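Local coordinates for protein ribokinase (Thermotoga maritima, PDB 1VM7) that probably phosphorylates D-ribose at O-5, using ATP and magnesium, as a homodimeric ribokinase of the PfkB carbohydrate kinase family, at residues A[62-67]-A[296-301]; A[258-263]-A[280-285]. All coordinates share one frame; numbering follows the deposited sequence.

Interaction 1 (A[62-67]-A[296-301])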
loop_
_atom_site.group_PDB
_atom_site.type_symbol
_atom_site.label_atom_id
_atom_site.label_comp_id
_atom_site.label_asym_id
_atom_site.label_seq_id
_atom_site.Cartn_x
_atom_site.Cartn_y
_atom_site.Cartn_z
ATOM N N ALA A 62 4.168 -24.263 -13.120
ATOM C CA ALA A 62 3.157 -24.233 -14.157
ATOM C C ALA A 62 3.762 -23.844 -15.489
ATOM O O ALA A 62 3.572 -24.536 -16.493
ATOM C CB ALA A 62 2.008 -23.268 -13.773
ATOM N N LYS A 63 4.566 -22.788 -15.491
ATOM C CA LYS A 63 5.097 -22.252 -16.740
ATOM C C LYS A 63 6.213 -23.115 -17.321
ATOM O O LYS A 63 6.278 -23.324 -18.532
ATOM C CB LYS A 63 5.554 -20.814 -16.504
ATOM C CG LYS A 63 5.701 -19.972 -17.767
ATOM C CD LYS A 63 5.833 -18.490 -17.425
ATOM C CE LYS A 63 6.214 -17.708 -18.696
ATOM N NZ LYS A 63 6.745 -16.346 -18.317
ATOM N N ILE A 64 7.063 -23.670 -16.467
ATOM C CA ILE A 64 8.177 -24.476 -16.958
ATOM C C ILE A 64 7.791 -25.943 -17.111
ATOM O O ILE A 64 8.271 -26.614 -18.029
ATOM C CB ILE A 64 9.403 -24.264 -16.069
ATOM C CG1 ILE A 64 9.740 -22.754 -16.111
ATOM C CG2 ILE A 64 10.566 -25.140 -16.516
ATOM C CD1 ILE A 64 10.972 -22.369 -15.388
ATOM N N GLY A 65 6.926 -26.425 -16.220
ATOM C CA GLY A 65 6.420 -27.792 -16.276
ATOM C C GLY A 65 5.354 -28.007 -17.326
ATOM O O GLY A 65 5.187 -29.112 -17.832
ATOM N N GLU A 66 4.607 -26.949 -17.617
ATOM C CA GLU A 66 3.557 -26.958 -18.639
ATOM C C GLU A 66 2.402 -27.921 -18.334
ATOM O O GLU A 66 1.638 -28.294 -19.212
ATOM C CB GLU A 66 4.168 -27.226 -20.025
ATOM C CG GLU A 66 4.965 -26.045 -20.539
ATOM C CD GLU A 66 5.505 -26.251 -21.937
ATOM O OE1 GLU A 66 5.927 -27.384 -22.301
ATOM O OE2 GLU A 66 5.521 -25.241 -22.677
ATOM N N LYS A 67 2.270 -28.297 -17.072
ATOM C CA LYS A 67 1.168 -29.132 -16.620
ATOM C C LYS A 67 0.427 -28.482 -15.464
ATOM O O LYS A 67 -0.194 -29.168 -14.669
ATOM C CB LYS A 67 1.719 -30.480 -16.193
ATOM C CG LYS A 67 2.279 -31.262 -17.372
ATOM C CD LYS A 67 2.628 -32.647 -16.974
ATOM C CE LYS A 67 3.388 -33.369 -18.087
ATOM N NZ LYS A 67 3.279 -32.764 -19.437
ATOM N N SER A 296 7.150 -11.953 -13.557
ATOM C CA SER A 296 7.411 -11.543 -14.916
ATOM C C SER A 296 8.779 -12.044 -15.453
ATOM O O SER A 296 8.956 -12.083 -16.647
ATOM C CB SER A 296 7.299 -10.016 -15.057
ATOM O OG SER A 296 8.391 -9.372 -14.437
ATOM N N SER A 297 9.723 -12.426 -14.593
ATOM C CA SER A 297 11.023 -12.922 -15.064
ATOM C C SER A 297 11.057 -14.418 -15.388
ATOM O O SER A 297 12.079 -14.920 -15.840
ATOM C CB SER A 297 12.108 -12.682 -14.012
ATOM O OG SER A 297 11.863 -13.558 -12.911
ATOM N N ILE A 298 10.000 -15.135 -15.032
ATOM C CA ILE A 298 10.005 -16.589 -15.092
ATOM C C ILE A 298 10.041 -17.017 -16.556
ATOM O O ILE A 298 9.166 -16.646 -17.322
ATOM C CB ILE A 298 8.771 -17.179 -14.382
ATOM C CG1 ILE A 298 8.863 -16.862 -12.891
ATOM C CG2 ILE A 298 8.703 -18.686 -14.622
ATOM C CD1 ILE A 298 7.618 -17.121 -12.048
ATOM N N PRO A 299 11.089 -17.758 -16.980
ATOM C CA PRO A 299 11.029 -18.115 -18.369
ATOM C C PRO A 299 9.977 -19.202 -18.716
ATOM O O PRO A 299 9.488 -19.947 -17.876
ATOM C CB PRO A 299 12.448 -18.631 -18.658
ATOM C CG PRO A 299 12.848 -19.202 -17.403
ATOM C CD PRO A 299 12.313 -18.284 -16.361
ATOM N N ALA A 300 9.620 -19.245 -19.977
ATOM C CA ALA A 300 8.804 -20.328 -20.474
ATOM C C ALA A 300 9.736 -21.520 -20.765
ATOM O O ALA A 300 10.940 -21.348 -21.000
ATOM C CB ALA A 300 8.062 -19.894 -21.731
ATOM N N ARG A 301 9.170 -22.720 -20.712
ATOM C CA ARG A 301 9.907 -23.947 -20.926
ATOM C C ARG A 301 10.795 -23.905 -22.178
ATOM O O ARG A 301 11.957 -24.275 -22.127
ATOM C CB ARG A 301 8.930 -25.124 -21.021
ATOM C CG ARG A 301 9.607 -26.471 -21.209
ATOM C CD ARG A 301 10.778 -26.649 -20.240
ATOM N NE ARG A 301 11.239 -28.026 -20.279
ATOM C CZ ARG A 301 10.728 -29.020 -19.566
ATOM N NH1 ARG A 301 9.726 -28.810 -18.738
ATOM N NH2 ARG A 301 11.235 -30.235 -19.692
#
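K63 and R301 each reach across to a backbone carbonyl of the other segment, and I64 packs between them. NZ of K63 donates a hydrogen bond to O of I298 at 2.6 Å. The lysine chain is extended, with CG anti to the backbone N (chi1 -161°), and this carries the amine past A300 to that oxygen. CD of K63 lies 4.0 Å from CG2 of I298. With an alanine in place of K63, the I298 carbonyl would probably lose this donor and the loop its cover along the lysine chain. R301 makes the return bond. Its NH1 donates to O of I64 at 2.7 Å, with the oxygen in the guanidinium plane and an N-H...O angle of 158°. The bend at chi2 (46°) curls the chain round this carbonyl, near the C-terminal end of helix 53-65. NE and NH2 form salt bridges to E305 and E270, so NE, NH1 and NH2 each have a partner.

The tight part is buried. CG1 of I64 sits 3.3 Å from O of P299, and its CD1 lies 4.2 Å from CG of the proline ring. V304 also packs on I64. The solvent side is looser. E66, in the turn after the helix, lays its carboxylate over the R301 chain, CD of E66 3.7 Å from CB of R301. Its OE1 stays 5.4 Å from NH1 of R301, too far for a salt bridge.

A300 is the N-cap of helix 301-309, and E303 accepts a bond from its backbone N. The contact therefore joins the end of one helix to the start of another. The loop leading into helix 301-309 holds S297, a predicted potassium ligand, consistent with the monovalent cation site of ribokinases.

Interaction 2 (A[258-263]-A[280-285])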
loop_
_atom_site.group_PDB
_atom_site.type_symbol
_atom_site.label_atom_id
_atom_site.label_comp_id
_atom_site.label_asym_id
_atom_site.label_seq_id
_atom_site.Cartn_x
_atom_site.Cartn_y
_atom_site.Cartn_z
ATOM N N ASP A 258 13.216 -18.867 -6.070
ATOM C CA ASP A 258 11.881 -19.391 -6.363
ATOM C C ASP A 258 11.838 -20.065 -7.728
ATOM O O ASP A 258 11.278 -21.154 -7.894
ATOM C CB ASP A 258 10.856 -18.238 -6.339
ATOM C CG ASP A 258 10.718 -17.591 -4.962
ATOM O OD1 ASP A 258 10.841 -18.342 -3.944
ATOM O OD2 ASP A 258 10.448 -16.349 -4.898
ATOM N N VAL A 259 12.407 -19.393 -8.725
ATOM C CA VAL A 259 12.532 -19.993 -10.047
ATOM C C VAL A 259 13.385 -21.263 -9.980
ATOM O O VAL A 259 12.999 -22.294 -10.509
ATOM C CB VAL A 259 13.086 -18.990 -11.093
ATOM C CG1 VAL A 259 13.324 -19.650 -12.448
ATOM C CG2 VAL A 259 12.107 -17.868 -11.290
ATOM N N PHE A 260 14.529 -21.204 -9.298
ATOM C CA PHE A 260 15.319 -22.391 -9.136
ATOM C C PHE A 260 14.492 -23.528 -8.545
ATOM O O PHE A 260 14.498 -24.643 -9.065
ATOM C CB PHE A 260 16.553 -22.146 -8.264
ATOM C CG PHE A 260 17.318 -23.390 -8.025
ATOM C CD1 PHE A 260 18.164 -23.875 -8.999
ATOM C CD2 PHE A 260 17.078 -24.159 -6.907
ATOM C CE1 PHE A 260 18.849 -25.071 -8.822
ATOM C CE2 PHE A 260 17.746 -25.357 -6.724
ATOM C CZ PHE A 260 18.647 -25.813 -7.686
ATOM N N ASN A 261 13.810 -23.261 -7.428
ATOM C CA ASN A 261 13.102 -24.335 -6.723
ATOM C C ASN A 261 12.022 -24.981 -7.603
ATOM O O ASN A 261 11.934 -26.203 -7.634
ATOM C CB ASN A 261 12.522 -23.849 -5.378
ATOM C CG ASN A 261 13.555 -23.865 -4.250
ATOM O OD1 ASN A 261 14.690 -23.490 -4.447
ATOM N ND2 ASN A 261 13.143 -24.297 -3.063
ATOM N N GLY A 262 11.244 -24.156 -8.314
ATOM C CA GLY A 262 10.156 -24.644 -9.150
ATOM C C GLY A 262 10.645 -25.440 -10.334
ATOM O O GLY A 262 10.124 -26.513 -10.631
ATOM N N ALA A 263 11.665 -24.913 -11.003
ATOM C CA ALA A 263 12.306 -25.594 -12.129
ATOM C C ALA A 263 13.021 -26.869 -11.677
ATOM O O ALA A 263 12.913 -27.906 -12.321
ATOM C CB ALA A 263 13.265 -24.664 -12.793
ATOM N N PHE A 280 19.118 -27.962 -14.569
ATOM C CA PHE A 280 17.929 -27.453 -15.205
ATOM C C PHE A 280 17.411 -26.213 -14.496
ATOM O O PHE A 280 17.119 -25.216 -15.136
ATOM C CB PHE A 280 16.853 -28.533 -15.261
ATOM C CG PHE A 280 15.594 -28.088 -15.955
ATOM C CD1 PHE A 280 15.505 -28.114 -17.340
ATOM C CD2 PHE A 280 14.509 -27.640 -15.228
ATOM C CE1 PHE A 280 14.353 -27.700 -18.002
ATOM C CE2 PHE A 280 13.345 -27.237 -15.879
ATOM C CZ PHE A 280 13.274 -27.259 -17.274
ATOM N N GLY A 281 17.329 -26.288 -13.164
ATOM C CA GLY A 281 16.920 -25.167 -12.347
ATOM C C GLY A 281 17.877 -23.999 -12.408
ATOM O O GLY A 281 17.476 -22.838 -12.362
ATOM N N THR A 282 19.157 -24.315 -12.457
ATOM C CA THR A 282 20.202 -23.307 -12.624
ATOM C C THR A 282 19.970 -22.516 -13.921
ATOM O O THR A 282 20.110 -21.304 -13.957
ATOM C CB THR A 282 21.592 -23.982 -12.612
ATOM O OG1 THR A 282 21.960 -24.258 -11.251
ATOM C CG2 THR A 282 22.636 -23.102 -13.235
ATOM N N ALA A 283 19.625 -23.219 -14.987
ATOM C CA ALA A 283 19.403 -22.584 -16.270
ATOM C C ALA A 283 18.212 -21.642 -16.231
ATOM O O ALA A 283 18.261 -20.533 -16.753
ATOM C CB ALA A 283 19.178 -23.649 -17.333
ATOM N N ALA A 284 17.138 -22.108 -15.608
ATOM C CA ALA A 284 15.902 -21.349 -15.446
ATOM C C ALA A 284 16.084 -20.106 -14.583
ATOM O O ALA A 284 15.613 -19.023 -14.956
ATOM C CB ALA A 284 14.825 -22.245 -14.837
ATOM N N ALA A 285 16.763 -20.267 -13.440
ATOM C CA ALA A 285 17.117 -19.142 -12.585
ATOM C C ALA A 285 17.933 -18.130 -13.361
ATOM O O ALA A 285 17.683 -16.939 -13.280
ATOM C CB ALA A 285 17.910 -19.610 -11.400
#
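A263 packs its CB against CB of A284 at 3.5 Å and against CA of G281 at 3.7 Å. V259, one turn earlier, brings CG1 to 3.8 Å from CB of A284. That methyl is anti to the backbone N (chi1 175°), which directs it onto the A284 carbonyl. F260 lies along the other flank. Its CD1 is 3.4 Å from C of G281, and N of T282 meets the ring edge. G281 has no side chain, and the ring comes up close to its backbone. F280 closes the far end, its ring edge facing O of A263, with CD2 at 3.3 Å.

The two segments form a roughly antiparallel helix pair, their local axes 7.7 Å apart and at 143°. The small residues permit this spacing. In the PfkB fold the first helix of the pair carries the predicted catalytic base, D258.

Further out, V304 and E305 of helix 301-309 also touch F280. T282 OG1 is bonded to O of V278 in its own helix. The opposite face of helix 256-269 turns to the predicted active site. There D258 is held by N56 and Q57, and N261 bonds to T188 and K226.

Overall arrangement
From the N terminus, the chain first reaches 62-67, at the end of helix 53-65. All the remaining strands of both sheets follow before 296-301 returns to it, so interaction 1 closes a loop of 228 residues. Interaction 2 is nested inside that loop. It closes a short one of 16 residues, between helices 256-269 and 274-288. The two contacts touch, with centres about 10 Å apart. F280 lies against I64 and R301, and V259 lies against I298. Together they tie four helices, 53-65, 256-269, 274-288 and 301-309, into one cluster beside the predicted catalytic and potassium sites.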